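PDB 1WZO: HpcE from Thermus thermophilus, which probably catalyses isomerisation of 2-hydroxyhepta-2,4-diene-1,7-dioate or a close relative, as a member of the fumarylacetoacetate hydrolase family. Local coordinates for residues 83-88 with 151-156; 92-97 with 220-225; 166-171 with 182-187; 172-177 with 229-234. All coordinates share one frame; numbering follows the deposited sequence.

Contacts 3 and 4 share strand 170-175 and cover successive parts of one five-stranded sheet, their centres about 13 Å apart; Trp170 N, probably bonded to Glu233 OE1, ties one to the other. Contact 1 joins this sheet, through strand 85-87, to strand 152-159 of the other strand system. Contact 2 touches contact 1 where Tyr87 packs on Val94 and Val222, and touches contact 4 where Tyr96 lies on Ala173 and Val175. Contacts 1 and 3 are the most remote from one another along with 2 and 3, both pairs with centres about 22 Å apart. Glu97, at the end of segment 92-97, lies near Glu99 and Asp128, probably corresponding to the acidic metal site of relatives.

Contact 1: 83-88 with 151-156; sequences GVVLYP and FLPLGP
Val85 and Phe151 bring the two backbones closest, with 6.6 Å from Val85 CA to Phe151 CA, and no hydrogen bond links the segments. Residues 83-88 and 151-156 run in roughly opposite directions, but at this spacing they meet through side chains and not as paired strands. The ring of Phe151 does most of the work. Its CE2 edge receives the carbonyl oxygen of Leu86 near the ring plane, with Leu86 O 3.4 Å from Phe151 CE2. Its CZ corner meets the ring of Pro88, which comes from the opposite direction and sets CG 3.7 Å from Phe151 CZ. The first torsion of Phe151, chi1 -94°, is a value away from the staggered ones, which carries the ring toward Leu86 O and Pro88. This is the interior of the β-rich core of the fumarylacetoacetate hydrolase domain: strand 85-87 is bonded to strand 237-244 of one sheet, whereas 152-159 pairs with strand 120-131 of the other system. Val85 divides its two methyls between the partners. CG1, held anti to the backbone N (chi1 170°), lies 4.2 Å from Phe151 CE2, while CG2 packs 3.8 Å from Pro153 CG, the two side chains crossing at about a right angle. Thr150 OG1 accepts from Leu86 N, and Lys73 NZ is bonded to Phe151 O. Val84 packs on Lys9 and Leu86 on Arg11 of the second subunit.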
loop_
_atom_site.group_PDB
_atom_site.type_symbol
_atom_site.label_atom_id
_atom_site.label_comp_id
_atom_site.label_asym_id
_atom_site.label_seq_id
_atom_site.Cartn_x
_atom_site.Cartn_y
_atom_site.Cartn_z
ATOM N N GLY B 83 9.219 16.667 14.124
ATOM C CA GLY B 83 8.377 15.828 14.964
ATOM C C GLY B 83 8.956 15.728 16.367
ATOM O O GLY B 83 10.153 15.947 16.563
ATOM N N VAL B 84 8.120 15.389 17.345
ATOM C CA VAL B 84 8.561 15.284 18.734
ATOM C C VAL B 84 8.975 13.874 19.155
ATOM O O VAL B 84 8.193 12.921 19.045
ATOM C CB VAL B 84 7.448 15.773 19.701
ATOM C CG1 VAL B 84 7.894 15.602 21.145
ATOM C CG2 VAL B 84 7.109 17.231 19.418
ATOM N N VAL B 85 10.207 13.742 19.635
ATOM C CA VAL B 85 10.705 12.452 20.101
ATOM C C VAL B 85 10.227 12.259 21.533
ATOM O O VAL B 85 10.332 13.172 22.358
ATOM C CB VAL B 85 12.249 12.399 20.075
ATOM C CG1 VAL B 85 12.749 11.143 20.803
ATOM C CG2 VAL B 85 12.740 12.400 18.630
ATOM N N LEU B 86 9.696 11.077 21.830
ATOM C CA LEU B 86 9.204 10.789 23.168
ATOM C C LEU B 86 10.279 10.102 24.000
ATOM O O LEU B 86 10.806 9.050 23.627
ATOM C CB LEU B 86 7.944 9.914 23.088
ATOM C CG LEU B 86 6.798 10.555 22.296
ATOM C CD1 LEU B 86 5.674 9.557 22.105
ATOM C CD2 LEU B 86 6.301 11.791 23.021
ATOM N N TYR B 87 10.603 10.712 25.134
ATOM C CA TYR B 87 11.616 10.179 26.038
ATOM C C TYR B 87 10.985 9.099 26.927
ATOM O O TYR B 87 9.975 9.340 27.578
ATOM C CB TYR B 87 12.182 11.327 26.882
ATOM C CG TYR B 87 13.389 10.971 27.720
ATOM C CD1 TYR B 87 13.250 10.279 28.923
ATOM C CD2 TYR B 87 14.671 11.344 27.318
ATOM C CE1 TYR B 87 14.359 9.974 29.709
ATOM C CE2 TYR B 87 15.789 11.046 28.095
ATOM C CZ TYR B 87 15.624 10.362 29.291
ATOM O OH TYR B 87 16.719 10.083 30.076
ATOM N N PRO B 88 11.574 7.891 26.957
ATOM C CA PRO B 88 11.041 6.794 27.776
ATOM C C PRO B 88 10.970 7.157 29.250
ATOM O O PRO B 88 11.976 7.535 29.851
ATOM C CB PRO B 88 12.026 5.658 27.518
ATOM C CG PRO B 88 12.514 5.942 26.131
ATOM C CD PRO B 88 12.736 7.435 26.180
ATOM N N PHE B 151 11.604 6.808 17.704
ATOM C CA PHE B 151 13.054 6.730 17.825
ATOM C C PHE B 151 13.845 6.761 16.521
ATOM O O PHE B 151 15.033 6.431 16.508
ATOM C CB PHE B 151 13.473 5.512 18.660
ATOM C CG PHE B 151 13.679 5.826 20.123
ATOM C CD1 PHE B 151 14.630 5.135 20.869
ATOM C CD2 PHE B 151 12.943 6.836 20.743
ATOM C CE1 PHE B 151 14.855 5.448 22.219
ATOM C CE2 PHE B 151 13.155 7.158 22.089
ATOM C CZ PHE B 151 14.114 6.463 22.827
ATOM N N LEU B 152 13.201 7.152 15.426
ATOM C CA LEU B 152 13.925 7.261 14.165
ATOM C C LEU B 152 13.564 8.484 13.333
ATOM O O LEU B 152 12.899 8.380 12.300
ATOM C CB LEU B 152 13.785 5.996 13.300
ATOM C CG LEU B 152 14.658 6.026 12.030
ATOM C CD1 LEU B 152 16.112 6.323 12.416
ATOM C CD2 LEU B 152 14.573 4.682 11.280
ATOM N N PRO B 153 13.951 9.677 13.806
ATOM C CA PRO B 153 13.640 10.863 13.005
ATOM C C PRO B 153 14.330 10.604 11.661
ATOM O O PRO B 153 15.404 10.005 11.628
ATOM C CB PRO B 153 14.304 11.985 13.796
ATOM C CG PRO B 153 14.069 11.541 15.228
ATOM C CD PRO B 153 14.361 10.047 15.174
ATOM N N LEU B 154 13.720 11.022 10.562
ATOM C CA LEU B 154 14.317 10.777 9.255
ATOM C C LEU B 154 13.970 11.894 8.285
ATOM O O LEU B 154 12.800 12.237 8.115
ATOM C CB LEU B 154 13.829 9.436 8.686
ATOM C CG LEU B 154 14.490 8.929 7.399
ATOM C CD1 LEU B 154 15.863 8.379 7.732
ATOM C CD2 LEU B 154 13.643 7.836 6.752
ATOM N N GLY B 155 14.996 12.457 7.650
ATOM C CA GLY B 155 14.770 13.526 6.694
ATOM C C GLY B 155 15.754 14.669 6.879
ATOM O O GLY B 155 16.864 14.460 7.368
ATOM N N PRO B 156 15.361 15.900 6.517
ATOM C CA PRO B 156 14.041 16.201 5.954
ATOM C C PRO B 156 13.911 15.927 4.460
ATOM O O PRO B 156 12.807 15.957 3.914
ATOM C CB PRO B 156 13.858 17.684 6.289
ATOM C CG PRO B 156 15.261 18.214 6.236
ATOM C CD PRO B 156 16.045 17.135 6.948
#

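Contact 2: 92-97 with 220-225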
loop_
_atom_site.group_PDB
_atom_site.type_symbol
_atom_site.label_atom_id
_atom_site.label_comp_id
_atom_site.label_asym_id
_atom_site.label_seq_id
_atom_site.Cartn_x
_atom_site.Cartn_y
_atom_site.Cartn_z
ATOM N N ARG B 92 17.322 6.672 32.034
ATOM C CA ARG B 92 18.416 7.525 32.471
ATOM C C ARG B 92 19.443 7.824 31.393
ATOM O O ARG B 92 20.057 8.889 31.407
ATOM C CB ARG B 92 19.143 6.896 33.666
ATOM C CG ARG B 92 18.502 7.164 35.018
ATOM C CD ARG B 92 19.492 6.849 36.136
ATOM N NE ARG B 92 19.731 5.415 36.258
ATOM C CZ ARG B 92 20.854 4.877 36.724
ATOM N NH1 ARG B 92 21.861 5.651 37.110
ATOM N NH2 ARG B 92 20.963 3.561 36.811
ATOM N N PHE B 93 19.631 6.892 30.461
ATOM C CA PHE B 93 20.630 7.062 29.411
ATOM C C PHE B 93 20.108 6.936 27.978
ATOM O O PHE B 93 20.215 5.870 27.371
ATOM C CB PHE B 93 21.763 6.047 29.606
ATOM C CG PHE B 93 22.243 5.930 31.029
ATOM C CD1 PHE B 93 21.761 4.924 31.857
ATOM C CD2 PHE B 93 23.172 6.829 31.540
ATOM C CE1 PHE B 93 22.198 4.811 33.181
ATOM C CE2 PHE B 93 23.618 6.726 32.862
ATOM C CZ PHE B 93 23.129 5.714 33.680
ATOM N N VAL B 94 19.562 8.028 27.443
ATOM C CA VAL B 94 19.047 8.064 26.073
ATOM C C VAL B 94 20.026 8.876 25.224
ATOM O O VAL B 94 20.436 9.967 25.616
ATOM C CB VAL B 94 17.655 8.721 26.016
ATOM C CG1 VAL B 94 17.168 8.801 24.574
ATOM C CG2 VAL B 94 16.678 7.917 26.852
ATOM N N HIS B 95 20.392 8.335 24.067
ATOM C CA HIS B 95 21.354 8.977 23.172
ATOM C C HIS B 95 20.868 9.125 21.738
ATOM O O HIS B 95 20.132 8.274 21.225
ATOM C CB HIS B 95 22.646 8.159 23.134
ATOM C CG HIS B 95 23.362 8.085 24.445
ATOM N ND1 HIS B 95 24.509 8.803 24.707
ATOM C CD2 HIS B 95 23.096 7.377 25.568
ATOM C CE1 HIS B 95 24.918 8.542 25.936
ATOM N NE2 HIS B 95 24.078 7.679 26.480
ATOM N N TYR B 96 21.288 10.209 21.086
ATOM C CA TYR B 96 20.948 10.415 19.686
ATOM C C TYR B 96 22.090 9.724 18.947
ATOM O O TYR B 96 23.120 9.411 19.548
ATOM C CB TYR B 96 20.924 11.915 19.328
ATOM C CG TYR B 96 22.297 12.578 19.313
ATOM C CD1 TYR B 96 23.239 12.262 18.330
ATOM C CD2 TYR B 96 22.680 13.463 20.327
ATOM C CE1 TYR B 96 24.531 12.797 18.360
ATOM C CE2 TYR B 96 23.972 14.005 20.366
ATOM C CZ TYR B 96 24.890 13.662 19.383
ATOM O OH TYR B 96 26.176 14.153 19.435
ATOM N N GLU B 97 21.908 9.468 17.659
ATOM C CA GLU B 97 22.954 8.860 16.842
ATOM C C GLU B 97 22.814 9.426 15.434
ATOM O O GLU B 97 21.882 9.075 14.711
ATOM C CB GLU B 97 22.837 7.323 16.815
ATOM C CG GLU B 97 23.263 6.651 18.124
ATOM C CD GLU B 97 23.466 5.142 18.005
ATOM O OE1 GLU B 97 23.853 4.514 19.015
ATOM O OE2 GLU B 97 23.243 4.581 16.915
ATOM N N SER B 220 26.723 12.115 23.239
ATOM C CA SER B 220 25.386 12.101 22.661
ATOM C C SER B 220 24.167 11.936 23.570
ATOM O O SER B 220 23.065 11.677 23.077
ATOM C CB SER B 220 25.348 11.015 21.590
ATOM O OG SER B 220 25.805 9.785 22.132
ATOM N N GLN B 221 24.339 12.081 24.879
ATOM C CA GLN B 221 23.202 11.923 25.776
ATOM C C GLN B 221 22.245 13.106 25.676
ATOM O O GLN B 221 22.666 14.264 25.627
ATOM C CB GLN B 221 23.674 11.741 27.221
ATOM C CG GLN B 221 22.543 11.738 28.238
ATOM C CD GLN B 221 22.954 11.142 29.571
ATOM O OE1 GLN B 221 24.115 11.233 29.973
ATOM N NE2 GLN B 221 21.999 10.538 30.270
ATOM N N VAL B 222 20.951 12.805 25.633
ATOM C CA VAL B 222 19.938 13.843 25.526
ATOM C C VAL B 222 18.881 13.690 26.612
ATOM O O VAL B 222 18.718 12.616 27.184
ATOM C CB VAL B 222 19.268 13.811 24.140
ATOM C CG1 VAL B 222 20.277 14.217 23.074
ATOM C CG2 VAL B 222 18.732 12.416 23.850
ATOM N N ARG B 223 18.170 14.774 26.898
ATOM C CA ARG B 223 17.150 14.755 27.935
ATOM C C ARG B 223 15.881 15.488 27.511
ATOM O O ARG B 223 15.875 16.225 26.523
ATOM C CB ARG B 223 17.714 15.391 29.208
ATOM C CG ARG B 223 19.000 14.744 29.692
ATOM C CD ARG B 223 19.538 15.446 30.925
ATOM N NE ARG B 223 20.768 14.829 31.414
ATOM C CZ ARG B 223 21.917 14.807 30.745
ATOM N NH1 ARG B 223 22.006 15.374 29.546
ATOM N NH2 ARG B 223 22.979 14.215 31.275
ATOM N N PRO B 224 14.779 15.285 28.251
ATOM C CA PRO B 224 13.518 15.952 27.918
ATOM C C PRO B 224 13.740 17.457 27.795
ATOM O O PRO B 224 14.421 18.055 28.628
ATOM C CB PRO B 224 12.620 15.598 29.099
ATOM C CG PRO B 224 13.102 14.234 29.478
ATOM C CD PRO B 224 14.609 14.396 29.414
ATOM N N GLY B 225 13.174 18.062 26.756
ATOM C CA GLY B 225 13.333 19.491 26.567
ATOM C C GLY B 225 14.411 19.861 25.565
ATOM O O GLY B 225 14.379 20.951 24.993
HETATM O O HOH W 1 19.478 10.489 29.010
HETATM O O HOH W 2 25.930 8.657 19.508
#
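Ser220 OG is held by several groups: it shares a hydrogen bond with His95 ND1 (3.0 Å) and another with a water, 2.9 Å from OG, that donates to Tyr96 O. Gly218 O adds a weak third bond. The hydroxyl comes in at the edge of the imidazole, and Gln221 lies across its face, CB 4.1 Å from the centroid of the His95 ring. The same serine sets its CB over the ring of Tyr96, 3.5 Å from its centroid and only 15° off the normal, a CH-pi contact. A chi1 of 70°, with CG between the backbone N and the carbonyl carbon, turns that ring under the serine. Val222 CG1 meets the same ring at its edge, 3.7 Å from Tyr96 CD2, and Gln181 takes the phenol's OH. Two backbone bonds hold the segments together: Val222 N to Val94 O (2.9 Å, angle 170°) and Tyr96 N to Ser220 O (3.0 Å). A second water is bonded by Val94 N, by Gln221 NE2 and by Val222 O, and so links the two strands. The geometry is that of a short antiparallel pairing, His95 facing Gln221 in a non-hydrogen-bonded pair, and it leads into Glu97, whose closeness to Glu99 and Asp128 is consistent with the acidic cluster that binds a divalent metal in relatives of the fumarylacetoacetate hydrolase family.

Contact 3: 166-171 with 182-187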
loop_
_atom_site.group_PDB
_atom_site.type_symbol
_atom_site.label_atom_id
_atom_site.label_comp_id
_atom_site.label_asym_id
_atom_site.label_seq_id
_atom_site.Cartn_x
_atom_site.Cartn_y
_atom_site.Cartn_z
ATOM N N PRO B 166 29.414 8.914 -0.892
ATOM C CA PRO B 166 28.875 8.783 0.462
ATOM C C PRO B 166 29.930 8.566 1.544
ATOM O O PRO B 166 29.652 8.754 2.723
ATOM C CB PRO B 166 27.917 7.598 0.335
ATOM C CG PRO B 166 28.609 6.736 -0.677
ATOM C CD PRO B 166 29.020 7.761 -1.723
ATOM N N GLN B 167 31.134 8.165 1.141
ATOM C CA GLN B 167 32.221 7.927 2.089
ATOM C C GLN B 167 33.052 9.190 2.307
ATOM O O GLN B 167 34.122 9.144 2.919
ATOM C CB GLN B 167 33.136 6.800 1.586
ATOM C CG GLN B 167 32.396 5.537 1.151
ATOM C CD GLN B 167 31.481 4.974 2.234
ATOM O OE1 GLN B 167 30.464 4.349 1.930
ATOM N NE2 GLN B 167 31.842 5.180 3.494
ATOM N N ASP B 168 32.553 10.320 1.817
ATOM C CA ASP B 168 33.267 11.588 1.963
ATOM C C ASP B 168 32.309 12.718 2.367
ATOM O O ASP B 168 32.147 13.703 1.646
ATOM C CB ASP B 168 33.970 11.915 0.638
ATOM C CG ASP B 168 34.913 13.095 0.744
ATOM O OD1 ASP B 168 35.745 13.120 1.675
ATOM O OD2 ASP B 168 34.828 13.991 -0.121
ATOM N N LEU B 169 31.677 12.563 3.529
ATOM C CA LEU B 169 30.728 13.553 4.041
ATOM C C LEU B 169 30.948 13.785 5.533
ATOM O O LEU B 169 31.197 12.837 6.278
ATOM C CB LEU B 169 29.284 13.070 3.827
ATOM C CG LEU B 169 28.795 12.714 2.422
ATOM C CD1 LEU B 169 27.401 12.092 2.509
ATOM C CD2 LEU B 169 28.762 13.955 1.551
ATOM N N TRP B 170 30.869 15.036 5.981
ATOM C CA TRP B 170 31.030 15.296 7.403
ATOM C C TRP B 170 29.691 15.111 8.111
ATOM O O TRP B 170 28.629 15.271 7.501
ATOM C CB TRP B 170 31.581 16.706 7.684
ATOM C CG TRP B 170 30.862 17.868 7.034
ATOM C CD1 TRP B 170 31.322 18.630 5.998
ATOM C CD2 TRP B 170 29.604 18.447 7.426
ATOM N NE1 TRP B 170 30.436 19.645 5.722
ATOM C CE2 TRP B 170 29.374 19.557 6.581
ATOM C CE3 TRP B 170 28.651 18.136 8.407
ATOM C CZ2 TRP B 170 28.231 20.359 6.688
ATOM C CZ3 TRP B 170 27.513 18.935 8.512
ATOM C CH2 TRP B 170 27.315 20.032 7.656
ATOM N N LEU B 171 29.761 14.751 9.391
ATOM C CA LEU B 171 28.579 14.534 10.220
ATOM C C LEU B 171 28.639 15.471 11.417
ATOM O O LEU B 171 29.688 15.620 12.042
ATOM C CB LEU B 171 28.548 13.094 10.743
ATOM C CG LEU B 171 28.653 11.958 9.729
ATOM C CD1 LEU B 171 28.926 10.654 10.457
ATOM C CD2 LEU B 171 27.376 11.873 8.916
ATOM N N GLU B 182 31.271 15.930 15.970
ATOM C CA GLU B 182 31.662 16.028 14.570
ATOM C C GLU B 182 32.264 14.697 14.139
ATOM O O GLU B 182 33.103 14.129 14.834
ATOM C CB GLU B 182 32.697 17.138 14.358
ATOM C CG GLU B 182 32.142 18.548 14.458
ATOM C CD GLU B 182 33.154 19.599 14.031
ATOM O OE1 GLU B 182 34.232 19.678 14.659
ATOM O OE2 GLU B 182 32.873 20.344 13.067
ATOM N N GLY B 183 31.826 14.202 12.990
ATOM C CA GLY B 183 32.343 12.946 12.484
ATOM C C GLY B 183 32.462 13.009 10.979
ATOM O O GLY B 183 32.116 14.018 10.368
ATOM N N HIS B 184 32.942 11.932 10.373
ATOM C CA HIS B 184 33.092 11.899 8.927
ATOM C C HIS B 184 32.854 10.486 8.405
ATOM O O HIS B 184 33.376 9.516 8.952
ATOM C CB HIS B 184 34.489 12.399 8.544
ATOM C CG HIS B 184 34.593 12.849 7.122
ATOM N ND1 HIS B 184 34.922 11.994 6.092
ATOM C CD2 HIS B 184 34.347 14.051 6.550
ATOM C CE1 HIS B 184 34.872 12.651 4.946
ATOM N NE2 HIS B 184 34.523 13.899 5.196
ATOM N N THR B 185 32.073 10.374 7.336
ATOM C CA THR B 185 31.739 9.069 6.778
ATOM C C THR B 185 32.900 8.277 6.199
ATOM O O THR B 185 32.744 7.102 5.864
ATOM C CB THR B 185 30.629 9.179 5.707
ATOM O OG1 THR B 185 31.105 9.918 4.578
ATOM C CG2 THR B 185 29.405 9.881 6.290
ATOM N N SER B 186 34.067 8.902 6.086
ATOM C CA SER B 186 35.227 8.204 5.550
ATOM C C SER B 186 35.755 7.216 6.579
ATOM O O SER B 186 36.547 6.333 6.254
ATOM C CB SER B 186 36.332 9.202 5.182
ATOM O OG SER B 186 36.684 9.993 6.300
ATOM N N ARG B 187 35.305 7.366 7.819
ATOM C CA ARG B 187 35.741 6.496 8.906
ATOM C C ARG B 187 34.864 5.254 9.082
ATOM O O ARG B 187 35.025 4.498 10.039
ATOM C CB ARG B 187 35.801 7.301 10.203
ATOM C CG ARG B 187 36.771 8.473 10.110
ATOM C CD ARG B 187 36.547 9.495 11.204
ATOM N NE ARG B 187 37.347 10.694 10.972
ATOM C CZ ARG B 187 37.210 11.833 11.645
ATOM N NH1 ARG B 187 36.298 11.938 12.603
ATOM N NH2 ARG B 187 37.987 12.869 11.356
HETATM O O HOH W 3 35.098 4.678 3.731
#
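Two torsions bring Thr185 and His184 onto the segment 166-171. In Thr185, chi1 65° puts OG1 between the backbone N and the carbonyl carbon, facing Pro166; CG of His184 stands anti to the backbone N (chi1 -160°), laying the imidazole against the backbone of Leu169. Thr185 OG1 then works both ways, donating to Pro166 O at 2.6 Å and accepting from Leu169 N at 2.9 Å, so one buried hydroxyl closes the turn 166-169. Its own backbone N returns the link to Leu169 O (2.8 Å), a nearly straight bond. Leu169 O is also centred over one face of the His184 ring, 3.4 Å above its plane, and Asp168 OD1 approaches the edge of that ring, 3.4 Å from His184 CE1, with the carboxylate turned 63° from the ring. At ND1 of His184, Ser186 OG stands 2.7 Å away in a hydrogen bond, and Ser186 N donates as well, tilted from the ring plane. With the His184 ring cut back to an alanine here, Ser186 N is likely to lose its acceptor and Ser186 OG its mate, and a gap to open beneath Leu169 O. Further along, Leu171 and Gly183 form an antiparallel hydrogen-bonded pair in the β-hairpin of strands 170-175 and 178-184, Leu171 N lying 2.7 Å from Gly183 O but above the carbonyl plane. On the side of Leu171, its CD2 packs on the methyl of Thr185. Because ND1 accepts from Ser186 N, any ring proton is probably on NE2, and Asp168 OD1 may polarise the C-H at CE1, while the threonine hydroxyl satisfies Pro166 O and Leu169 N.

Contact 4: 172-177 with 229-234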
loop_
_atom_site.group_PDB
_atom_site.type_symbol
_atom_site.label_atom_id
_atom_site.label_comp_id
_atom_site.label_asym_id
_atom_site.label_seq_id
_atom_site.Cartn_x
_atom_site.Cartn_y
_atom_site.Cartn_z
ATOM N N ARG B 172 27.515 16.094 11.742
ATOM C CA ARG B 172 27.458 16.987 12.887
ATOM C C ARG B 172 26.140 16.864 13.629
ATOM O O ARG B 172 25.094 16.611 13.028
ATOM C CB ARG B 172 27.658 18.435 12.440
ATOM C CG ARG B 172 29.068 18.715 11.972
ATOM C CD ARG B 172 29.178 20.067 11.297
ATOM N NE ARG B 172 30.507 20.243 10.716
ATOM C CZ ARG B 172 30.809 21.162 9.807
ATOM N NH1 ARG B 172 29.875 21.995 9.370
ATOM N NH2 ARG B 172 32.045 21.236 9.326
ATOM N N ALA B 173 26.201 17.043 14.942
ATOM C CA ALA B 173 25.013 16.980 15.778
ATOM C C ALA B 173 25.059 18.101 16.801
ATOM O O ALA B 173 26.089 18.335 17.442
ATOM C CB ALA B 173 24.932 15.634 16.486
ATOM N N TYR B 174 23.939 18.797 16.941
ATOM C CA TYR B 174 23.824 19.887 17.893
ATOM C C TYR B 174 22.682 19.593 18.858
ATOM O O TYR B 174 21.658 19.028 18.465
ATOM C CB TYR B 174 23.504 21.203 17.181
ATOM C CG TYR B 174 24.478 21.621 16.103
ATOM C CD1 TYR B 174 24.509 20.974 14.869
ATOM C CD2 TYR B 174 25.342 22.701 16.305
ATOM C CE1 TYR B 174 25.374 21.398 13.853
ATOM C CE2 TYR B 174 26.210 23.131 15.300
ATOM C CZ TYR B 174 26.219 22.477 14.078
ATOM O OH TYR B 174 27.063 22.914 13.080
ATOM N N VAL B 175 22.863 19.975 20.117
ATOM C CA VAL B 175 21.823 19.811 21.122
ATOM C C VAL B 175 21.577 21.204 21.692
ATOM O O VAL B 175 22.467 21.806 22.294
ATOM C CB VAL B 175 22.245 18.854 22.262
ATOM C CG1 VAL B 175 21.160 18.811 23.327
ATOM C CG2 VAL B 175 22.473 17.455 21.713
ATOM N N ASN B 176 20.373 21.722 21.468
ATOM C CA ASN B 176 20.007 23.053 21.940
ATOM C C ASN B 176 20.922 24.117 21.337
ATOM O O ASN B 176 21.366 25.036 22.030
ATOM C CB ASN B 176 20.071 23.119 23.469
ATOM C CG ASN B 176 19.153 22.115 24.133
ATOM O OD1 ASN B 176 18.006 21.938 23.717
ATOM N ND2 ASN B 176 19.646 21.459 25.175
ATOM N N GLY B 177 21.207 23.977 20.047
ATOM C CA GLY B 177 22.048 24.939 19.361
ATOM C C GLY B 177 23.543 24.800 19.584
ATOM O O GLY B 177 24.329 25.483 18.929
ATOM N N ARG B 229 19.496 18.755 16.600
ATOM C CA ARG B 229 19.629 19.175 15.214
ATOM C C ARG B 229 20.821 18.445 14.620
ATOM O O ARG B 229 21.975 18.714 14.968
ATOM C CB ARG B 229 19.841 20.688 15.099
ATOM C CG ARG B 229 19.745 21.194 13.665
ATOM C CD ARG B 229 20.037 22.679 13.583
ATOM N NE ARG B 229 21.444 22.972 13.836
ATOM C CZ ARG B 229 21.877 24.025 14.520
ATOM N NH1 ARG B 229 21.009 24.889 15.032
ATOM N NH2 ARG B 229 23.180 24.223 14.685
ATOM N N LEU B 230 20.531 17.506 13.729
ATOM C CA LEU B 230 21.565 16.723 13.081
ATOM C C LEU B 230 21.788 17.235 11.668
ATOM O O LEU B 230 20.839 17.558 10.953
ATOM C CB LEU B 230 21.165 15.241 13.053
ATOM C CG LEU B 230 21.450 14.429 14.322
ATOM C CD1 LEU B 230 20.909 15.146 15.551
ATOM C CD2 LEU B 230 20.825 13.043 14.178
ATOM N N GLU B 231 23.052 17.306 11.274
ATOM C CA GLU B 231 23.405 17.788 9.947
ATOM C C GLU B 231 24.442 16.897 9.287
ATOM O O GLU B 231 25.334 16.366 9.944
ATOM C CB GLU B 231 23.943 19.224 10.034
ATOM C CG GLU B 231 22.896 20.267 10.396
ATOM C CD GLU B 231 23.490 21.664 10.570
ATOM O OE1 GLU B 231 24.378 22.040 9.775
ATOM O OE2 GLU B 231 23.064 22.384 11.494
ATOM N N ILE B 232 24.293 16.712 7.982
ATOM C CA ILE B 232 25.232 15.926 7.206
ATOM C C ILE B 232 25.505 16.725 5.943
ATOM O O ILE B 232 24.586 17.269 5.327
ATOM C CB ILE B 232 24.674 14.543 6.812
ATOM C CG1 ILE B 232 24.388 13.713 8.070
ATOM C CG2 ILE B 232 25.684 13.815 5.938
ATOM C CD1 ILE B 232 23.984 12.265 7.775
ATOM N N GLU B 233 26.778 16.795 5.574
ATOM C CA GLU B 233 27.217 17.538 4.402
ATOM C C GLU B 233 26.292 17.387 3.197
ATOM O O GLU B 233 26.134 16.289 2.658
ATOM C CB GLU B 233 28.633 17.092 4.027
ATOM C CG GLU B 233 29.357 18.041 3.072
ATOM C CD GLU B 233 30.776 17.593 2.781
ATOM O OE1 GLU B 233 31.300 16.742 3.534
ATOM O OE2 GLU B 233 31.373 18.102 1.806
ATOM N N GLY B 234 25.674 18.495 2.790
ATOM C CA GLY B 234 24.789 18.493 1.639
ATOM C C GLY B 234 23.379 17.946 1.809
ATOM O O GLY B 234 22.586 17.996 0.870
HETATM O O HOH W 4 27.310 22.753 10.219
HETATM O O HOH W 5 24.873 24.987 11.665
#
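Tyr174 and Arg229, with Arg172 and Glu231, make two antiparallel hydrogen-bonded pairs, and the axes of strands 172-175 and 229-232 come within 4.7 Å, with 164° between their N-to-C directions. Four backbone bonds result; Glu231 N to Arg172 O, at 2.8 Å, is the straightest. A cation-pi interaction is the main side-chain contact: Arg229 CZ lies 4.0 Å from the centroid of the Tyr174 ring, 17° off its normal, and NH2 sits 3.0 Å above the ring plane. The guanidinium is inclined to the ring by 53°, so it leans on the face and does not lie flat, a pose set by the bend at chi3. A salt bridge, weak as a hydrogen bond, links Arg229 NE to Glu231 OE2 (2.9 Å), and that oxygen also rests 3.4 Å from Tyr174 CE1. One water joins Arg172 NH1, Tyr174 OH and Glu231 OE1. Were Tyr174 replaced by an alanine, the guanidinium would probably lose its aromatic face, steered by the Glu231 bridge alone among the contacts described, and this water one partner. On the other face, Ala173 CB meets Leu230 CD1; Ala173 packs on strand 94-104, Leu230 on 94-104 and 120-131, while 178-184 and 237-244 flank the pair within the sheet.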